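Thiol-activated cytolysin (Desulfobulbus propionicus, PDB 6NAL) probably forms large oligomeric beta-barrel pores in target membranes, as do other members of the cholesterol-dependent cytolysin family. Local coordinates at residues A[116-119]-A[120-124]; A[165-168]-A[169-173]; A[211-214]-A[215-218]; A[406-409]-A[410-414]. All blocks are in the same frame, centred on the assembly; numbering follows the deposited sequence.

Contact 1 of 4, residues A[116-119]-A[120-124]; sequences PTFA and NVRAG
Arg122 and Phe118 sit one helical turn apart, and the arginine chain can be followed along the phenylalanine from root to guanidinium. CB of Arg122 lies 3.1 Å from Phe118 O, the oxygen that also accepts the Arg122 backbone N-H in an i to i+4 bond. The chain then runs out extended until CD approaches Phe118 CZ at 4.2 Å. A bend at chi3 (45°) swings the end of the chain across the ring, bringing NE over one face. Arg122 CZ reaches Phe118 CE2 at 3.6 Å, and NH1 comes to 3.5 Å from the same CE2, while NH2 lies a little farther off. The planes are 42° apart, so the groups do not stack in parallel; instead the ring puts its CE2 corner over one face of the guanidinium, toward the rim. This pair occupies the first turn of helix 118-133, for which Thr117 is the N-cap: with chi1 at 75°, its OG1 is turned to accept from Asn120 N at 3.1 Å. Asn120 turns its own ND2 back to Val115 O in a weak hydrogen bond. On the buried side, Val121 CG2 leans to 4.1 Å from Pro116 CA, and the valine also packs on Tyr72 and Pro73. Pro116 O receives hydrogen bonds from Lys95 NZ and Tyr72 OH.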
loop_
_atom_site.group_PDB
_atom_site.type_symbol
_atom_site.label_atom_id
_atom_site.label_comp_id
_atom_site.label_asym_id
_atom_site.label_seq_id
_atom_site.Cartn_x
_atom_site.Cartn_y
_atom_site.Cartn_z
ATOM N N PRO A 116 39.159 -13.052 39.399
ATOM C CA PRO A 116 38.110 -12.164 38.886
ATOM C C PRO A 116 37.166 -11.689 39.966
ATOM O O PRO A 116 36.182 -12.350 40.307
ATOM C CB PRO A 116 37.359 -13.028 37.870
ATOM C CG PRO A 116 38.253 -14.201 37.592
ATOM C CD PRO A 116 39.001 -14.423 38.885
ATOM N N THR A 117 37.464 -10.526 40.507
ATOM C CA THR A 117 36.542 -9.817 41.392
ATOM C C THR A 117 36.397 -8.389 40.876
ATOM O O THR A 117 37.249 -7.875 40.133
ATOM C CB THR A 117 37.008 -9.797 42.835
ATOM O OG1 THR A 117 38.068 -8.846 42.926
ATOM C CG2 THR A 117 37.541 -11.237 43.229
ATOM N N PHE A 118 35.218 -7.826 41.114
ATOM C CA PHE A 118 34.953 -6.478 40.637
ATOM C C PHE A 118 36.078 -5.517 41.012
ATOM O O PHE A 118 36.559 -4.744 40.179
ATOM C CB PHE A 118 33.621 -5.996 41.197
ATOM C CG PHE A 118 33.183 -4.663 40.634
ATOM C CD1 PHE A 118 33.164 -4.432 39.256
ATOM C CD2 PHE A 118 32.812 -3.640 41.462
ATOM C CE1 PHE A 118 32.777 -3.196 38.727
ATOM C CE2 PHE A 118 32.435 -2.414 40.938
ATOM C CZ PHE A 118 32.423 -2.195 39.564
ATOM N N ALA A 119 36.515 -5.550 42.271
ATOM C CA ALA A 119 37.530 -4.591 42.695
ATOM C C ALA A 119 38.863 -4.880 42.016
ATOM O O ALA A 119 39.589 -3.958 41.630
ATOM C CB ALA A 119 37.668 -4.609 44.211
ATOM N N ASN A 120 39.185 -6.153 41.828
ATOM C CA ASN A 120 40.412 -6.505 41.118
ATOM C C ASN A 120 40.317 -6.218 39.616
ATOM O O ASN A 120 41.267 -5.685 39.014
ATOM C CB ASN A 120 40.732 -7.977 41.390
ATOM C CG ASN A 120 41.292 -8.204 42.807
ATOM O OD1 ASN A 120 41.619 -7.251 43.525
ATOM N ND2 ASN A 120 41.408 -9.462 43.199
ATOM N N VAL A 121 39.192 -6.557 38.977
ATOM C CA VAL A 121 39.142 -6.304 37.553
ATOM C C VAL A 121 39.132 -4.810 37.325
ATOM O O VAL A 121 39.790 -4.320 36.419
ATOM C CB VAL A 121 37.931 -6.961 36.884
ATOM C CG1 VAL A 121 37.817 -6.581 35.433
ATOM C CG2 VAL A 121 38.099 -8.523 36.968
ATOM N N ARG A 122 38.419 -4.057 38.163
ATOM C CA ARG A 122 38.312 -2.620 37.946
ATOM C C ARG A 122 39.674 -1.951 38.096
ATOM O O ARG A 122 40.094 -1.160 37.249
ATOM C CB ARG A 122 37.302 -2.025 38.923
ATOM C CG ARG A 122 37.076 -0.500 38.733
ATOM C CD ARG A 122 35.916 0.062 39.599
ATOM N NE ARG A 122 35.980 -0.434 40.982
ATOM C CZ ARG A 122 35.078 -0.178 41.929
ATOM N NH1 ARG A 122 34.018 0.569 41.652
ATOM N NH2 ARG A 122 35.225 -0.687 43.149
ATOM N N ALA A 123 40.397 -2.284 39.166
ATOM C CA ALA A 123 41.717 -1.693 39.373
ATOM C C ALA A 123 42.651 -1.998 38.209
ATOM O O ALA A 123 43.349 -1.106 37.712
ATOM C CB ALA A 123 42.326 -2.220 40.668
ATOM N N GLY A 124 42.692 -3.266 37.770
ATOM C CA GLY A 124 43.527 -3.624 36.632
ATOM C C GLY A 124 43.193 -2.861 35.365
ATOM O O GLY A 124 44.099 -2.453 34.616
#

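Contact 2 of 4, residues A[165-168]-A[169-173]; sequences CDIS and YLKQK
Asp166 and Tyr169 make the polar part of this helix start. The aspartate is the N-cap of helix 167-174, and its OD1 accepts from Tyr169 N at 3.3 Å, a weak capping bond bent to 140° at the hydrogen. Chi1 (171°) takes CG opposite the backbone N of Asp166, toward the carbonyl side, where OD1 can reach that N-H. The same oxygen takes a second weak bond from Ser65 N. OD1 also comes within 3.1 Å of Tyr169 CB, with the carboxylate and the tyrosine ring only 23° from coplanar. Lys173 NZ forms a salt bridge with Glu298 OE1, to which Tyr169 OH makes a weak hydrogen bond. Behind the cap the backbone ladder begins: Leu170 N to Asp166 O, then Lys171 N to Ile167 O at 2.7 Å.

The apolar contacts are looser. Cys165 SG meets Leu170 CD2 at 4.0 Å, and Ile167 CG1 touches the lower part of the lysine chain, Lys171 CG, also at 4.0 Å. Lys173 CG lies over one face of the Tyr169 ring toward its rim.

The turn lies between paired strands 147-152 and 187-202 in the chain, consistent with the first helical cluster that refolds into a membrane hairpin in this family. Leu170 rests on Phe245 of strand 232-250 and Val292 of strand 287-294, while Leu159 of helix 156-163 touches Cys165, Ile167 and Leu170.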
loop_
_atom_site.group_PDB
_atom_site.type_symbol
_atom_site.label_atom_id
_atom_site.label_comp_id
_atom_site.label_asym_id
_atom_site.label_seq_id
_atom_site.Cartn_x
_atom_site.Cartn_y
_atom_site.Cartn_z
ATOM N N CYS A 165 19.247 -2.015 24.976
ATOM C CA CYS A 165 19.543 -1.123 26.084
ATOM C C CYS A 165 18.908 -1.623 27.380
ATOM O O CYS A 165 18.148 -2.602 27.407
ATOM C CB CYS A 165 19.062 0.293 25.754
ATOM S SG CYS A 165 17.264 0.386 25.564
ATOM N N ASP A 166 19.247 -0.913 28.463
ATOM C CA ASP A 166 18.792 -1.236 29.811
ATOM C C ASP A 166 17.487 -0.481 30.026
ATOM O O ASP A 166 17.501 0.698 30.360
ATOM C CB ASP A 166 19.846 -0.852 30.850
ATOM C CG ASP A 166 19.326 -0.958 32.297
ATOM O OD1 ASP A 166 19.859 -0.171 33.115
ATOM O OD2 ASP A 166 18.424 -1.812 32.609
ATOM N N ILE A 167 16.353 -1.147 29.824
ATOM C CA ILE A 167 15.079 -0.445 29.897
ATOM C C ILE A 167 14.945 0.285 31.222
ATOM O O ILE A 167 14.439 1.414 31.287
ATOM C CB ILE A 167 13.915 -1.431 29.699
ATOM C CG1 ILE A 167 12.675 -0.638 29.263
ATOM C CG2 ILE A 167 13.642 -2.221 31.004
ATOM C CD1 ILE A 167 12.626 -0.299 27.781
ATOM N N SER A 168 15.368 -0.367 32.301
ATOM C CA SER A 168 15.223 0.207 33.624
ATOM C C SER A 168 15.856 1.591 33.689
ATOM O O SER A 168 15.219 2.548 34.132
ATOM C CB SER A 168 15.848 -0.731 34.649
ATOM O OG SER A 168 16.299 -0.007 35.781
ATOM N N TYR A 169 17.115 1.712 33.243
ATOM C CA TYR A 169 17.789 3.014 33.190
ATOM C C TYR A 169 17.018 4.003 32.315
ATOM O O TYR A 169 16.748 5.148 32.708
ATOM C CB TYR A 169 19.213 2.822 32.653
ATOM C CG TYR A 169 20.072 4.081 32.566
ATOM C CD1 TYR A 169 20.701 4.592 33.696
ATOM C CD2 TYR A 169 20.278 4.738 31.342
ATOM C CE1 TYR A 169 21.492 5.719 33.627
ATOM C CE2 TYR A 169 21.070 5.875 31.264
ATOM C CZ TYR A 169 21.672 6.361 32.407
ATOM O OH TYR A 169 22.453 7.485 32.349
ATOM N N LEU A 170 16.640 3.562 31.123
ATOM C CA LEU A 170 16.037 4.468 30.164
ATOM C C LEU A 170 14.646 4.878 30.596
ATOM O O LEU A 170 14.174 5.943 30.196
ATOM C CB LEU A 170 15.980 3.809 28.797
ATOM C CG LEU A 170 15.886 4.727 27.593
ATOM C CD1 LEU A 170 17.222 5.364 27.375
ATOM C CD2 LEU A 170 15.448 3.894 26.404
ATOM N N LYS A 171 13.964 4.040 31.388
ATOM C CA LYS A 171 12.657 4.427 31.913
ATOM C C LYS A 171 12.802 5.535 32.942
ATOM O O LYS A 171 12.006 6.494 32.944
ATOM C CB LYS A 171 11.922 3.193 32.473
ATOM C CG LYS A 171 11.143 2.471 31.311
ATOM C CD LYS A 171 9.949 1.662 31.849
ATOM C CE LYS A 171 10.394 0.624 32.865
ATOM N NZ LYS A 171 9.239 -0.059 33.530
ATOM N N GLN A 172 13.792 5.402 33.843
ATOM C CA GLN A 172 14.101 6.478 34.776
ATOM C C GLN A 172 14.324 7.792 34.037
ATOM O O GLN A 172 13.622 8.783 34.271
ATOM C CB GLN A 172 15.336 6.151 35.637
ATOM C CG GLN A 172 15.584 7.179 36.755
ATOM C CD GLN A 172 17.055 7.623 36.884
ATOM O OE1 GLN A 172 17.970 6.947 36.393
ATOM N NE2 GLN A 172 17.280 8.765 37.559
ATOM N N LYS A 173 15.312 7.822 33.145
ATOM C CA LYS A 173 15.851 9.087 32.659
ATOM C C LYS A 173 14.965 9.719 31.581
ATOM O O LYS A 173 14.639 10.912 31.652
ATOM C CB LYS A 173 17.275 8.855 32.143
ATOM C CG LYS A 173 18.288 8.305 33.178
ATOM C CD LYS A 173 18.901 9.401 34.081
ATOM C CE LYS A 173 19.917 8.840 35.084
ATOM N NZ LYS A 173 20.727 9.914 35.763
#

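Contact 3 of 4, residues A[211-214]-A[215-218]; sequences IFAE and STTW
Phe212 and Thr216 touch at their CB atoms, 4.0 Å apart, on the two arms of a tight reversal of the chain. From there the two side chains part. With CG of Phe212 anti to its carbonyl carbon (chi1 -58°), the ring swings away from the turn, and the CG2 methyl of Thr216 approaches it only obliquely. One face of the ring is occupied by its own neighbour, Ile211 CG2, which stands 3.4 Å above the plane of the Phe212 ring, over the centre. The threonine hydroxyl takes another course and is hydrogen-bonded to Asp94 O. On one face of the turn, Ala213 CB and Ser215 OG come to 3.8 Å, a light touch between a methyl and a hydroxyl.

The reversal is a type I beta turn from Ala213 to Thr216, with Glu214 and Ser215 at its corners. Thr216 N donates to Ala213 O at 3.0 Å; the bond is fairly straight at the hydrogen (158°), but the donor stands above the carbonyl plane, 53° out of it. Thr216 CB rests 3.4 Å from that same Ala213 O. Next in the chain, Thr217 is the N-cap position of helix 218-224.

Several hydrogen bonds reach outward: Phe212 O to Arg4, Glu214 O to Asn3, and Ala213 to Asp94 through the backbone. The turn thus closes on one internal hydrogen bond, while its polar groups also bond to helix 2-12 and to Asp94, which satisfies the hydroxyl of the buried Thr216.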
loop_
_atom_site.group_PDB
_atom_site.type_symbol
_atom_site.label_atom_id
_atom_site.label_comp_id
_atom_site.label_asym_id
_atom_site.label_seq_id
_atom_site.Cartn_x
_atom_site.Cartn_y
_atom_site.Cartn_z
ATOM N N ILE A 211 38.555 -22.116 36.994
ATOM C CA ILE A 211 38.097 -20.803 37.435
ATOM C C ILE A 211 37.848 -20.757 38.933
ATOM O O ILE A 211 37.869 -19.661 39.522
ATOM C CB ILE A 211 36.820 -20.401 36.678
ATOM C CG1 ILE A 211 36.425 -18.959 36.965
ATOM C CG2 ILE A 211 35.618 -21.316 37.037
ATOM C CD1 ILE A 211 37.068 -17.961 36.058
ATOM N N PHE A 212 37.613 -21.902 39.573
ATOM C CA PHE A 212 37.313 -21.882 40.994
ATOM C C PHE A 212 38.573 -22.057 41.849
ATOM O O PHE A 212 39.549 -22.701 41.456
ATOM C CB PHE A 212 36.279 -22.956 41.298
ATOM C CG PHE A 212 35.001 -22.788 40.516
ATOM C CD1 PHE A 212 34.147 -21.738 40.791
ATOM C CD2 PHE A 212 34.677 -23.668 39.491
ATOM C CE1 PHE A 212 32.957 -21.582 40.072
ATOM C CE2 PHE A 212 33.496 -23.530 38.754
ATOM C CZ PHE A 212 32.619 -22.496 39.058
ATOM N N ALA A 213 38.563 -21.415 43.009
ATOM C CA ALA A 213 39.572 -21.720 44.024
ATOM C C ALA A 213 39.502 -23.192 44.432
ATOM O O ALA A 213 38.439 -23.838 44.386
ATOM C CB ALA A 213 39.376 -20.827 45.253
ATOM N N GLU A 214 40.652 -23.713 44.866
ATOM C CA GLU A 214 40.746 -25.126 45.227
ATOM C C GLU A 214 39.797 -25.499 46.353
ATOM O O GLU A 214 39.361 -26.654 46.427
ATOM C CB GLU A 214 42.175 -25.467 45.626
ATOM C CG GLU A 214 43.074 -25.851 44.452
ATOM C CD GLU A 214 44.463 -26.283 44.893
ATOM O OE1 GLU A 214 45.303 -25.386 45.144
ATOM O OE2 GLU A 214 44.706 -27.513 44.985
ATOM N N SER A 215 39.443 -24.533 47.213
ATOM C CA SER A 215 38.516 -24.789 48.311
ATOM C C SER A 215 37.069 -24.966 47.877
ATOM O O SER A 215 36.279 -25.515 48.655
ATOM C CB SER A 215 38.554 -23.649 49.322
ATOM O OG SER A 215 38.608 -22.383 48.688
ATOM N N THR A 216 36.690 -24.484 46.695
ATOM C CA THR A 216 35.289 -24.495 46.258
ATOM C C THR A 216 34.883 -25.905 45.844
ATOM O O THR A 216 35.663 -26.648 45.256
ATOM C CB THR A 216 35.074 -23.526 45.073
ATOM O OG1 THR A 216 35.289 -22.172 45.487
ATOM C CG2 THR A 216 33.645 -23.623 44.524
ATOM N N THR A 217 33.661 -26.272 46.144
ATOM C CA THR A 217 33.183 -27.614 45.838
ATOM C C THR A 217 31.931 -27.513 44.984
ATOM O O THR A 217 31.308 -26.452 44.882
ATOM C CB THR A 217 32.857 -28.407 47.116
ATOM O OG1 THR A 217 31.937 -27.653 47.908
ATOM C CG2 THR A 217 34.100 -28.683 47.945
ATOM N N TRP A 218 31.560 -28.647 44.389
ATOM C CA TRP A 218 30.322 -28.713 43.636
ATOM C C TRP A 218 29.171 -28.259 44.511
ATOM O O TRP A 218 28.277 -27.531 44.063
ATOM C CB TRP A 218 30.056 -30.132 43.103
ATOM C CG TRP A 218 28.756 -30.153 42.332
ATOM C CD1 TRP A 218 27.585 -30.733 42.711
ATOM C CD2 TRP A 218 28.491 -29.501 41.087
ATOM N NE1 TRP A 218 26.609 -30.508 41.768
ATOM C CE2 TRP A 218 27.139 -29.746 40.765
ATOM C CE3 TRP A 218 29.265 -28.745 40.207
ATOM C CZ2 TRP A 218 26.544 -29.254 39.610
ATOM C CZ3 TRP A 218 28.661 -28.265 39.038
ATOM C CH2 TRP A 218 27.317 -28.520 38.763
#

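Contact 4 of 4, residues A[406-409]-A[410-414]; sequences KDRT and APFST
Arg408 lays the aliphatic part of its chain over one face of the Phe412 ring. The methylene CG makes a CH-pi contact, 3.6 Å from the ring centroid; its nearest single atom is Phe412 CD2, at 3.5 Å. Farther out the chain keeps to the ring, and Arg408 NE comes over the same aromatic group at 3.5 Å from Phe412 CZ. The guanidinium follows at a tilt, its plane 34° from that of the ring, and NH2 ends 3.9 Å from Phe412 CE1. Both chi1 (-114°) and chi2 (92°) of the arginine lie away from staggered values, and together they lay the chain along the ring. Phe412 meets it from the other side of the loop, its CG anti to the backbone N.

Between the two residues the chain leaves strand 394-408, the edge of a four-stranded antiparallel sheet, and enters strand 412-418, which pairs with strand 349-372 in a different sheet. Residues 409-411 therefore pass from one sheet to the other in the C-terminal beta-sandwich domain, and by topology and position in the domain they probably correspond to one of the short loops at the membrane-facing tip in related cytolysins. Ala410 takes a positive phi in that crossing. At the same loop, Thr409 O sits 3.7 Å from Phe412 CB, a packing contact on the backbone side of the aromatic residue. Trp401, farther back on strand 394-408, touches both Arg408 and Phe412. Backbone hydrogen bonds tie Arg408 to Ala378 and Phe412 to His372.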
loop_
_atom_site.group_PDB
_atom_site.type_symbol
_atom_site.label_atom_id
_atom_site.label_comp_id
_atom_site.label_asym_id
_atom_site.label_seq_id
_atom_site.Cartn_x
_atom_site.Cartn_y
_atom_site.Cartn_z
ATOM N N LYS A 406 -26.019 19.111 -19.232
ATOM C CA LYS A 406 -26.818 20.307 -19.461
ATOM C C LYS A 406 -26.121 21.251 -20.445
ATOM O O LYS A 406 -24.884 21.361 -20.476
ATOM C CB LYS A 406 -27.092 21.028 -18.142
ATOM C CG LYS A 406 -28.178 20.359 -17.228
ATOM C CD LYS A 406 -29.260 19.523 -17.982
ATOM C CE LYS A 406 -29.001 17.998 -17.918
ATOM N NZ LYS A 406 -29.971 17.152 -18.718
ATOM N N ASP A 407 -26.936 21.953 -21.235
ATOM C CA ASP A 407 -26.441 22.867 -22.259
ATOM C C ASP A 407 -25.904 24.150 -21.643
ATOM O O ASP A 407 -26.387 24.635 -20.624
ATOM C CB ASP A 407 -27.546 23.194 -23.252
ATOM C CG ASP A 407 -27.917 21.990 -24.142
ATOM O OD1 ASP A 407 -27.361 20.873 -23.937
ATOM O OD2 ASP A 407 -28.786 22.162 -25.040
ATOM N N ARG A 408 -24.869 24.683 -22.257
ATOM C CA ARG A 408 -24.103 25.740 -21.629
ATOM C C ARG A 408 -23.724 26.750 -22.684
ATOM O O ARG A 408 -23.305 26.364 -23.784
ATOM C CB ARG A 408 -22.850 25.150 -20.943
ATOM C CG ARG A 408 -22.836 25.262 -19.447
ATOM C CD ARG A 408 -23.406 24.077 -18.721
ATOM N NE ARG A 408 -23.852 24.570 -17.422
ATOM C CZ ARG A 408 -24.382 23.829 -16.450
ATOM N NH1 ARG A 408 -24.510 22.505 -16.573
ATOM N NH2 ARG A 408 -24.768 24.418 -15.332
ATOM N N THR A 409 -23.813 28.037 -22.325
ATOM C CA THR A 409 -23.611 29.114 -23.284
ATOM C C THR A 409 -22.592 30.137 -22.796
ATOM O O THR A 409 -22.267 30.207 -21.613
ATOM C CB THR A 409 -24.901 29.918 -23.590
ATOM O OG1 THR A 409 -25.303 30.637 -22.412
ATOM C CG2 THR A 409 -26.048 29.070 -24.070
ATOM N N ALA A 410 -22.131 31.000 -23.771
ATOM C CA ALA A 410 -21.648 32.369 -23.540
ATOM C C ALA A 410 -20.570 32.194 -22.510
ATOM O O ALA A 410 -19.926 31.140 -22.541
ATOM C CB ALA A 410 -22.739 33.319 -23.090
ATOM N N PRO A 411 -20.324 33.136 -21.590
ATOM C CA PRO A 411 -19.318 32.826 -20.561
ATOM C C PRO A 411 -19.971 32.007 -19.463
ATOM O O PRO A 411 -20.988 32.409 -18.886
ATOM C CB PRO A 411 -18.862 34.203 -20.064
ATOM C CG PRO A 411 -20.080 35.055 -20.214
ATOM C CD PRO A 411 -20.816 34.513 -21.458
ATOM N N PHE A 412 -19.409 30.823 -19.228
ATOM C CA PHE A 412 -19.829 29.915 -18.180
ATOM C C PHE A 412 -18.588 29.480 -17.430
ATOM O O PHE A 412 -17.544 29.248 -18.039
ATOM C CB PHE A 412 -20.505 28.684 -18.712
ATOM C CG PHE A 412 -20.683 27.626 -17.682
ATOM C CD1 PHE A 412 -21.585 27.819 -16.623
ATOM C CD2 PHE A 412 -19.963 26.448 -17.748
ATOM C CE1 PHE A 412 -21.760 26.861 -15.652
ATOM C CE2 PHE A 412 -20.145 25.457 -16.777
ATOM C CZ PHE A 412 -21.039 25.669 -15.721
ATOM N N SER A 413 -18.719 29.328 -16.122
ATOM C CA SER A 413 -17.577 29.077 -15.260
ATOM C C SER A 413 -18.058 28.585 -13.897
ATOM O O SER A 413 -18.806 29.282 -13.210
ATOM C CB SER A 413 -16.753 30.348 -15.120
ATOM O OG SER A 413 -15.698 30.164 -14.188
ATOM N N THR A 414 -17.642 27.392 -13.494
ATOM C CA THR A 414 -18.025 26.860 -12.192
ATOM C C THR A 414 -16.871 26.059 -11.611
ATOM O O THR A 414 -15.892 25.722 -12.297
ATOM C CB THR A 414 -19.338 26.037 -12.281
ATOM O OG1 THR A 414 -19.863 25.830 -10.963
ATOM C CG2 THR A 414 -19.175 24.705 -13.018
#

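Overall arrangement
Each contact is a local closure within a few residues, and along the chain the four follow in series, so none nests in or crosses another. Contact 1 starts helix 118-133, and contact 2 starts helix 167-174 beside the large antiparallel sheet, their centres 26 Å apart. Contact 3 turns the loop that leads from strand 187-202 into helix 218-224; it meets contact 1 where Pro116 CG and Ile211 CD1 pack at 4.2 Å. Contact 4, where the chain changes sheets in the C-terminal sandwich, lies about 101 Å from contact 3 between centres, across the chain's centre. Contacts 1 and 3 lie toward one end, contact 4 toward the other, and contact 2 nearer the middle.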